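Local coordinates for protein periplasmic beta-glucosidase (Pseudomonas aeruginosa, PDB 6R5T) that probably hydrolyses terminal, non-reducing beta-D-glucosyl residues, releasing beta-D-glucose, as a family 3 glycoside hydrolase of the periplasm, at residues S124-D132 / E140-T149. The protein carries 1 engineered substitution. Numbering follows the deposited sequence.
Sequences SPMVDITRD and EGFGEDTYLT
Met126 lies against Glu140 and Gly141 where the loop leaving strand 121-122 of the TIM-barrel-like family 3 domain folds back on the residues that lead into helix 146-161. Its chain can be traced atom by atom. CB meets the carbonyl oxygen of Glu140, and CG comes 4.0 Å from Glu140 CB, the two side chains crossing at about a right angle. With CG anti to the backbone N (chi1 -173°) and a bend at chi2, SD arrives 3.5 Å from Gly141 CA. There SD also accepts a weak hydrogen bond from Asp128 N. The terminal CE ends beside Glu140 CB and Gly141 N. SD reaches the Gly141 backbone directly, since the glycine has no side chain to intervene.

One direct backbone bond joins the segments: Thr130 N donates to Gly143 O over 3.2 Å, nearly straight at 161° but with the donor 41° out of the carbonyl plane. Water 2 donates to this same oxygen and to Asp128 O while accepting from Phe142 N and Thr149 OG1, tying both loops to the first turn of the helix. That turn begins at Asp145, whose OD2 caps it by accepting from Leu148 N. Ile129 packs beside the turn, its CD1 3.6 Å from Asp145 O and 3.8 Å from Thr149 CB.

The Glu140 side chain lies about 5 Å from a bound beta-D-glucopyranose and forms a salt bridge with Arg137, a residue of the glycan pocket; Asp128 hydrogen-bonds Tyr208 and His177, the latter also a pocket residue. Farther along, Thr130 O is buried without a hydrogen-bonding partner, meeting instead the CA-H of Glu144, with Glu144 CA 3.3 Å from it.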
# COMPACT_ATOMS: atom_id res chain seq x y z
N SER A 124 10.30 20.38 -14.98
CA SER A 124 10.30 20.75 -13.54
C SER A 124 9.21 21.80 -13.39
O SER A 124 8.95 22.52 -14.34
CB SER A 124 11.67 21.27 -13.15
OG SER A 124 11.81 21.60 -11.76
N PRO A 125 8.56 21.96 -12.22
CA PRO A 125 8.81 21.18 -11.00
C PRO A 125 8.12 19.80 -11.04
O PRO A 125 7.11 19.61 -11.67
CB PRO A 125 8.16 22.05 -9.94
CG PRO A 125 7.02 22.71 -10.64
CD PRO A 125 7.56 23.00 -12.01
N MET A 126 8.70 18.87 -10.30
CA MET A 126 8.03 17.61 -9.94
C MET A 126 7.19 17.85 -8.70
O MET A 126 7.75 18.27 -7.69
CB MET A 126 9.10 16.53 -9.70
CG MET A 126 8.54 15.13 -9.49
SD MET A 126 7.99 14.88 -7.81
CE MET A 126 8.11 13.08 -7.68
N VAL A 127 5.89 17.65 -8.79
CA VAL A 127 4.93 18.00 -7.72
C VAL A 127 4.05 16.82 -7.34
O VAL A 127 2.93 17.04 -6.82
CB VAL A 127 4.12 19.22 -8.14
CG1 VAL A 127 5.08 20.37 -8.46
CG2 VAL A 127 3.19 19.00 -9.31
N ASP A 128 4.54 15.61 -7.55
CA ASP A 128 3.79 14.40 -7.17
C ASP A 128 3.80 14.26 -5.64
O ASP A 128 4.86 14.32 -5.05
CB ASP A 128 4.39 13.18 -7.82
CG ASP A 128 4.62 13.30 -9.31
OD1 ASP A 128 3.74 13.83 -9.97
OD2 ASP A 128 5.65 12.83 -9.76
N ILE A 129 2.62 14.11 -5.00
CA ILE A 129 2.53 13.78 -3.57
C ILE A 129 3.14 12.40 -3.35
O ILE A 129 2.82 11.45 -4.09
CB ILE A 129 1.04 13.81 -3.17
CG1 ILE A 129 0.54 15.25 -3.28
CG2 ILE A 129 0.75 13.22 -1.82
CD1 ILE A 129 1.19 16.20 -2.34
N THR A 130 3.90 12.26 -2.27
CA THR A 130 4.54 10.97 -1.92
C THR A 130 4.22 10.56 -0.48
O THR A 130 4.59 11.26 0.44
CB THR A 130 6.04 10.99 -2.14
OG1 THR A 130 6.60 12.05 -1.36
CG2 THR A 130 6.34 11.18 -3.62
N ARG A 131 3.51 9.44 -0.36
CA ARG A 131 3.19 8.85 0.96
C ARG A 131 3.90 7.50 1.16
O ARG A 131 3.74 6.88 2.27
CB ARG A 131 1.68 8.65 1.07
CG ARG A 131 0.90 9.95 1.13
CD ARG A 131 -0.59 9.69 1.16
NE ARG A 131 -1.29 10.94 1.43
CZ ARG A 131 -2.60 11.09 1.34
NH1 ARG A 131 -3.38 10.06 1.03
NH2 ARG A 131 -3.12 12.26 1.63
N ASP A 132 4.68 7.05 0.19
CA ASP A 132 5.33 5.72 0.24
C ASP A 132 6.82 5.94 0.10
O ASP A 132 7.33 6.16 -0.97
CB ASP A 132 4.79 4.80 -0.84
CG ASP A 132 5.25 3.35 -0.71
OD1 ASP A 132 6.41 3.10 -0.26
OD2 ASP A 132 4.37 2.47 -1.03
N GLU A 140 12.64 13.68 -5.46
CA GLU A 140 12.31 14.73 -6.47
C GLU A 140 11.12 15.58 -6.10
O GLU A 140 10.97 16.61 -6.73
CB GLU A 140 11.97 14.07 -7.79
CG GLU A 140 13.17 13.44 -8.38
CD GLU A 140 12.75 12.53 -9.49
OE1 GLU A 140 12.04 13.05 -10.44
OE2 GLU A 140 13.10 11.32 -9.37
N GLY A 141 10.32 15.18 -5.10
CA GLY A 141 9.16 15.97 -4.71
C GLY A 141 9.37 16.74 -3.43
O GLY A 141 10.54 16.86 -2.95
N PHE A 142 8.28 17.23 -2.90
CA PHE A 142 8.30 18.13 -1.73
C PHE A 142 7.70 17.46 -0.51
O PHE A 142 7.47 18.15 0.48
CB PHE A 142 7.60 19.43 -2.06
CG PHE A 142 8.24 20.26 -3.13
CD1 PHE A 142 9.57 20.62 -3.06
CD2 PHE A 142 7.48 20.75 -4.18
CE1 PHE A 142 10.14 21.48 -4.00
CE2 PHE A 142 8.06 21.56 -5.15
CZ PHE A 142 9.38 21.95 -5.03
N GLY A 143 7.49 16.13 -0.56
CA GLY A 143 7.01 15.35 0.59
C GLY A 143 5.53 15.02 0.46
O GLY A 143 5.05 14.83 -0.67
N GLU A 144 4.89 14.84 1.60
CA GLU A 144 3.59 14.15 1.63
C GLU A 144 2.42 15.13 1.69
O GLU A 144 1.30 14.65 1.64
CB GLU A 144 3.52 13.20 2.82
CG GLU A 144 3.37 13.82 4.21
CD GLU A 144 3.71 12.86 5.36
OE1 GLU A 144 4.53 11.90 5.17
OE2 GLU A 144 3.24 13.09 6.50
N ASP A 145 2.67 16.42 1.86
CA ASP A 145 1.53 17.32 2.13
C ASP A 145 1.01 18.06 0.90
O ASP A 145 1.79 18.72 0.19
CB ASP A 145 1.88 18.35 3.19
CG ASP A 145 0.64 19.17 3.53
OD1 ASP A 145 -0.37 18.59 4.01
OD2 ASP A 145 0.74 20.39 3.31
N THR A 146 -0.29 18.03 0.75
CA THR A 146 -0.94 18.65 -0.44
C THR A 146 -0.80 20.17 -0.37
O THR A 146 -0.52 20.80 -1.39
CB THR A 146 -2.39 18.21 -0.51
OG1 THR A 146 -2.44 16.79 -0.54
CG2 THR A 146 -3.07 18.82 -1.69
N TYR A 147 -1.07 20.78 0.78
CA TYR A 147 -0.97 22.24 0.95
C TYR A 147 0.43 22.74 0.60
O TYR A 147 0.62 23.70 -0.23
CB TYR A 147 -1.48 22.67 2.32
CG TYR A 147 -1.45 24.13 2.58
CD1 TYR A 147 -0.34 24.74 3.09
CD2 TYR A 147 -2.57 24.89 2.34
CE1 TYR A 147 -0.28 26.12 3.27
CE2 TYR A 147 -2.55 26.26 2.57
CZ TYR A 147 -1.42 26.87 3.02
OH TYR A 147 -1.60 28.22 3.26
N LEU A 148 1.44 22.18 1.24
CA LEU A 148 2.80 22.66 1.09
C LEU A 148 3.23 22.38 -0.37
O LEU A 148 3.84 23.29 -0.98
CB LEU A 148 3.70 21.95 2.09
CG LEU A 148 5.16 22.35 1.98
CD1 LEU A 148 5.33 23.86 2.20
CD2 LEU A 148 5.95 21.59 3.02
N THR A 149 3.01 21.17 -0.89
CA THR A 149 3.47 20.86 -2.25
C THR A 149 2.75 21.77 -3.27
O THR A 149 3.42 22.24 -4.24
CB THR A 149 3.28 19.39 -2.58
OG1 THR A 149 4.16 18.66 -1.71
CG2 THR A 149 3.55 19.08 -4.04
O HOH W 1 10.24 19.64 -7.29
O HOH W 2 5.31 16.35 -2.93
O HOH W 3 8.43 13.97 -2.22
O HOH W 4 0.06 12.71 3.08
O HOH W 5 -1.48 14.94 1.35